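Local coordinates for protein tyrocidine synthetase 3 (Brevibacillus brevis, PDB 2JGP) that probably forms peptide bonds in tyrocidine biosynthesis, as a bidomain joining a peptidyl carrier domain to the condensation domain that follows it, at residues A[140-154]-A[194-206]. Sequence-based numbering, arbitrary orientation.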
# COMPACT_ATOMS: atom_id res chain seq x y z
N PHE A 140 1.03 16.70 -20.54
CA PHE A 140 -0.17 16.01 -20.05
C PHE A 140 -0.90 15.24 -21.16
O PHE A 140 -1.44 14.16 -20.91
CB PHE A 140 -1.14 16.99 -19.37
CG PHE A 140 -0.81 17.25 -17.93
CD1 PHE A 140 -1.02 16.27 -16.97
CD2 PHE A 140 -0.27 18.47 -17.53
CE1 PHE A 140 -0.71 16.50 -15.64
CE2 PHE A 140 0.04 18.70 -16.20
CZ PHE A 140 -0.18 17.72 -15.25
N GLN A 141 -0.92 15.80 -22.36
CA GLN A 141 -1.55 15.13 -23.50
C GLN A 141 -0.82 13.83 -23.81
O GLN A 141 -1.46 12.80 -24.05
CB GLN A 141 -1.58 16.06 -24.72
CG GLN A 141 -2.62 17.18 -24.57
CD GLN A 141 -2.58 18.19 -25.71
OE1 GLN A 141 -3.61 18.77 -26.06
NE2 GLN A 141 -1.41 18.40 -26.28
N ARG A 142 0.51 13.88 -23.78
CA ARG A 142 1.33 12.68 -23.95
C ARG A 142 1.11 11.67 -22.82
O ARG A 142 1.01 10.48 -23.09
CB ARG A 142 2.81 13.04 -24.06
CG ARG A 142 3.20 13.67 -25.40
CD ARG A 142 4.71 13.74 -25.57
NE ARG A 142 5.09 14.07 -26.95
CZ ARG A 142 5.05 15.29 -27.48
NH1 ARG A 142 4.64 16.34 -26.77
NH2 ARG A 142 5.43 15.47 -28.74
N LEU A 143 1.01 12.15 -21.58
CA LEU A 143 0.73 11.27 -20.44
C LEU A 143 -0.59 10.54 -20.62
O LEU A 143 -0.69 9.34 -20.35
CB LEU A 143 0.66 12.06 -19.12
CG LEU A 143 1.96 12.43 -18.39
CD1 LEU A 143 1.58 13.12 -17.08
CD2 LEU A 143 2.82 11.20 -18.11
N ILE A 144 -1.61 11.29 -21.04
CA ILE A 144 -2.93 10.74 -21.29
C ILE A 144 -2.88 9.69 -22.41
O ILE A 144 -3.50 8.64 -22.29
CB ILE A 144 -3.95 11.85 -21.65
CG1 ILE A 144 -4.19 12.75 -20.43
CG2 ILE A 144 -5.27 11.24 -22.10
CD1 ILE A 144 -4.84 14.08 -20.77
N ALA A 145 -2.14 9.98 -23.48
CA ALA A 145 -1.92 9.01 -24.55
C ALA A 145 -1.19 7.76 -24.05
O ALA A 145 -1.50 6.64 -24.47
CB ALA A 145 -1.14 9.65 -25.70
N ARG A 146 -0.23 7.96 -23.16
CA ARG A 146 0.62 6.87 -22.65
C ARG A 146 -0.10 5.92 -21.70
O ARG A 146 0.09 4.70 -21.77
CB ARG A 146 1.84 7.46 -21.93
CG ARG A 146 2.72 6.46 -21.20
CD ARG A 146 3.98 7.15 -20.69
NE ARG A 146 4.75 6.32 -19.76
CZ ARG A 146 5.54 5.31 -20.13
NH1 ARG A 146 5.63 4.95 -21.40
NH2 ARG A 146 6.21 4.64 -19.21
N HIS A 147 -0.91 6.47 -20.80
CA HIS A 147 -1.50 5.69 -19.71
C HIS A 147 -2.99 5.44 -19.95
O HIS A 147 -3.79 6.36 -19.88
CB HIS A 147 -1.29 6.42 -18.38
CG HIS A 147 0.14 6.53 -17.97
ND1 HIS A 147 0.91 5.43 -17.65
CD2 HIS A 147 0.96 7.60 -17.84
CE1 HIS A 147 2.13 5.82 -17.34
NE2 HIS A 147 2.19 7.14 -17.45
N GLU A 148 -3.35 4.18 -20.22
CA GLU A 148 -4.73 3.81 -20.55
C GLU A 148 -5.71 4.19 -19.45
O GLU A 148 -6.88 4.45 -19.73
CB GLU A 148 -4.88 2.31 -20.83
CG GLU A 148 -4.54 1.90 -22.23
CD GLU A 148 -4.93 0.46 -22.55
OE1 GLU A 148 -5.32 -0.30 -21.64
OE2 GLU A 148 -4.83 0.09 -23.74
N SER A 149 -5.25 4.20 -18.20
CA SER A 149 -6.11 4.60 -17.09
C SER A 149 -6.60 6.04 -17.24
O SER A 149 -7.69 6.38 -16.79
CB SER A 149 -5.39 4.41 -15.75
OG SER A 149 -5.25 3.02 -15.46
N LEU A 150 -5.80 6.89 -17.89
CA LEU A 150 -6.20 8.27 -18.16
C LEU A 150 -7.12 8.41 -19.39
O LEU A 150 -7.55 9.52 -19.73
CB LEU A 150 -4.97 9.16 -18.33
CG LEU A 150 -4.03 9.24 -17.12
CD1 LEU A 150 -2.91 10.23 -17.38
CD2 LEU A 150 -4.81 9.61 -15.84
N ARG A 151 -7.40 7.29 -20.06
CA ARG A 151 -8.37 7.26 -21.16
C ARG A 151 -9.51 6.29 -20.85
O ARG A 151 -10.21 5.84 -21.76
CB ARG A 151 -7.66 6.89 -22.46
CG ARG A 151 -6.69 7.97 -22.92
CD ARG A 151 -5.90 7.58 -24.17
NE ARG A 151 -4.82 6.62 -23.89
CZ ARG A 151 -4.80 5.34 -24.25
NH1 ARG A 151 -5.82 4.79 -24.91
NH2 ARG A 151 -3.75 4.59 -23.95
N THR A 152 -9.70 5.99 -19.57
CA THR A 152 -10.71 5.03 -19.14
C THR A 152 -11.93 5.76 -18.57
O THR A 152 -11.79 6.64 -17.73
CB THR A 152 -10.16 4.10 -18.05
OG1 THR A 152 -9.06 3.35 -18.58
CG2 THR A 152 -11.24 3.15 -17.55
N SER A 153 -13.11 5.37 -19.03
CA SER A 153 -14.37 5.79 -18.44
C SER A 153 -15.06 4.54 -17.94
O SER A 153 -14.62 3.42 -18.22
CB SER A 153 -15.24 6.51 -19.46
OG SER A 153 -15.68 5.63 -20.49
N PHE A 154 -16.16 4.71 -17.22
CA PHE A 154 -16.90 3.56 -16.70
C PHE A 154 -18.33 3.59 -17.19
O PHE A 154 -18.91 4.65 -17.38
CB PHE A 154 -16.88 3.55 -15.17
CG PHE A 154 -15.50 3.47 -14.58
CD1 PHE A 154 -14.96 2.25 -14.22
CD2 PHE A 154 -14.75 4.62 -14.41
CE1 PHE A 154 -13.68 2.18 -13.67
CE2 PHE A 154 -13.48 4.56 -13.85
CZ PHE A 154 -12.94 3.33 -13.50
N PHE A 194 -16.07 14.15 -10.46
CA PHE A 194 -15.86 13.70 -11.83
C PHE A 194 -17.08 12.93 -12.28
O PHE A 194 -17.65 12.14 -11.50
CB PHE A 194 -14.65 12.76 -11.89
CG PHE A 194 -13.33 13.47 -11.76
CD1 PHE A 194 -12.76 13.67 -10.51
CD2 PHE A 194 -12.66 13.93 -12.88
CE1 PHE A 194 -11.55 14.32 -10.39
CE2 PHE A 194 -11.44 14.57 -12.77
CZ PHE A 194 -10.89 14.77 -11.52
N ASP A 195 -17.48 13.14 -13.53
CA ASP A 195 -18.43 12.27 -14.19
C ASP A 195 -17.66 11.04 -14.65
O ASP A 195 -16.80 11.13 -15.53
CB ASP A 195 -19.08 12.97 -15.38
CG ASP A 195 -20.16 12.14 -16.04
OD1 ASP A 195 -20.16 10.90 -15.89
OD2 ASP A 195 -21.01 12.72 -16.73
N LEU A 196 -17.97 9.89 -14.05
CA LEU A 196 -17.22 8.66 -14.32
C LEU A 196 -17.42 8.11 -15.74
O LEU A 196 -16.66 7.22 -16.16
CB LEU A 196 -17.57 7.60 -13.27
CG LEU A 196 -16.59 7.37 -12.10
CD1 LEU A 196 -15.69 8.57 -11.77
CD2 LEU A 196 -17.34 6.85 -10.86
N GLU A 197 -18.42 8.62 -16.45
CA GLU A 197 -18.71 8.24 -17.84
C GLU A 197 -17.84 8.96 -18.86
O GLU A 197 -17.94 8.68 -20.05
CB GLU A 197 -20.17 8.53 -18.18
CG GLU A 197 -21.17 7.66 -17.47
CD GLU A 197 -22.54 7.75 -18.11
OE1 GLU A 197 -23.14 6.69 -18.33
OE2 GLU A 197 -22.99 8.88 -18.40
N VAL A 198 -17.01 9.90 -18.41
CA VAL A 198 -16.28 10.78 -19.31
C VAL A 198 -14.78 10.76 -19.02
O VAL A 198 -14.34 11.24 -17.98
CB VAL A 198 -16.80 12.23 -19.22
CG1 VAL A 198 -15.96 13.18 -20.09
CG2 VAL A 198 -18.27 12.29 -19.63
N ALA A 199 -14.02 10.18 -19.94
CA ALA A 199 -12.57 10.23 -19.89
C ALA A 199 -12.12 11.52 -20.59
O ALA A 199 -12.80 12.01 -21.49
CB ALA A 199 -11.97 9.00 -20.57
N PRO A 200 -10.98 12.09 -20.16
CA PRO A 200 -10.07 11.64 -19.13
C PRO A 200 -10.52 12.03 -17.72
O PRO A 200 -11.05 13.14 -17.51
CB PRO A 200 -8.78 12.36 -19.48
CG PRO A 200 -9.24 13.65 -20.05
CD PRO A 200 -10.53 13.36 -20.77
N LEU A 201 -10.31 11.15 -16.75
CA LEU A 201 -10.60 11.45 -15.35
C LEU A 201 -9.40 12.14 -14.68
O LEU A 201 -9.00 11.79 -13.57
CB LEU A 201 -11.01 10.19 -14.60
CG LEU A 201 -12.30 9.59 -15.15
CD1 LEU A 201 -12.48 8.15 -14.70
CD2 LEU A 201 -13.50 10.45 -14.76
N ILE A 202 -8.84 13.12 -15.38
CA ILE A 202 -7.79 13.96 -14.84
C ILE A 202 -8.04 15.36 -15.37
O ILE A 202 -8.47 15.53 -16.52
CB ILE A 202 -6.37 13.46 -15.24
CG1 ILE A 202 -5.28 14.35 -14.62
CG2 ILE A 202 -6.21 13.41 -16.76
CD1 ILE A 202 -3.88 13.74 -14.63
N ARG A 203 -7.82 16.36 -14.52
CA ARG A 203 -7.94 17.75 -14.94
C ARG A 203 -6.79 18.56 -14.37
O ARG A 203 -6.21 18.21 -13.33
CB ARG A 203 -9.30 18.35 -14.55
CG ARG A 203 -9.77 18.07 -13.14
CD ARG A 203 -11.07 18.81 -12.83
NE ARG A 203 -12.25 18.17 -13.41
CZ ARG A 203 -13.25 17.61 -12.72
NH1 ARG A 203 -13.26 17.61 -11.40
NH2 ARG A 203 -14.27 17.05 -13.37
N VAL A 204 -6.43 19.62 -15.09
CA VAL A 204 -5.25 20.40 -14.75
C VAL A 204 -5.57 21.88 -14.92
O VAL A 204 -6.15 22.29 -15.93
CB VAL A 204 -4.06 20.01 -15.64
CG1 VAL A 204 -2.79 20.78 -15.25
CG2 VAL A 204 -3.81 18.51 -15.55
N SER A 205 -5.22 22.68 -13.91
CA SER A 205 -5.27 24.13 -13.99
C SER A 205 -3.88 24.69 -13.74
O SER A 205 -3.23 24.32 -12.76
CB SER A 205 -6.26 24.70 -12.98
OG SER A 205 -7.60 24.34 -13.29
N LEU A 206 -3.41 25.55 -14.63
CA LEU A 206 -2.17 26.29 -14.44
C LEU A 206 -2.51 27.73 -14.07
O LEU A 206 -3.15 28.44 -14.85
CB LEU A 206 -1.32 26.27 -15.71
CG LEU A 206 0.05 26.95 -15.60
CD1 LEU A 206 0.88 26.32 -14.49
CD2 LEU A 206 0.78 26.88 -16.93
O HOH W 1 -9.69 8.38 -17.23
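Water 1 is gripped from both segments: it donates to S149 O (2.9 Å) and T152 O and accepts from L201 N, tying the 3-10 turn 148-150 and the start of strand 152-157 to the bend that precedes strand 202-210. This is an alpha/beta packing within the condensation domain, whose fold is that of the CoA-dependent acyltransferases; helix 140-146 runs nearly antiparallel to strand 202-206, their axes 11.0 Å apart. The direct polar link is F154 N to L196 O, 2.8 Å and fairly straight (157°), with the donor tilted out of the carbonyl plane. L196 belongs to the type I turn D195-V198, begun by an Asx turn in which D195 OD1 accepts from E197 N. The same L196 O lies at the edge of the F154 ring, whose CE2 meets L201 CD1 at 3.8 Å, while Y107 of helix 101-113 touches both F154 and L196. S153 turns its CB onto E197 O, whereas its hydroxyl bonds to H166. Between these points A199 CB sits against the R151-T152 peptide, and P200, after a cis peptide bond, brings its CB to L150 O. Farther along, with I202 CG1 anti to the backbone N (chi1 -178°), CG2 falls between N and the carbonyl carbon and is the branch that touches both I144 CG1 and L150 CD2. At the far end V204 forms a CH-pi contact with F140: CG2 stands 3.6 Å from the ring centroid, 9° off the normal, and CG1 reaches CE2 of the same ring.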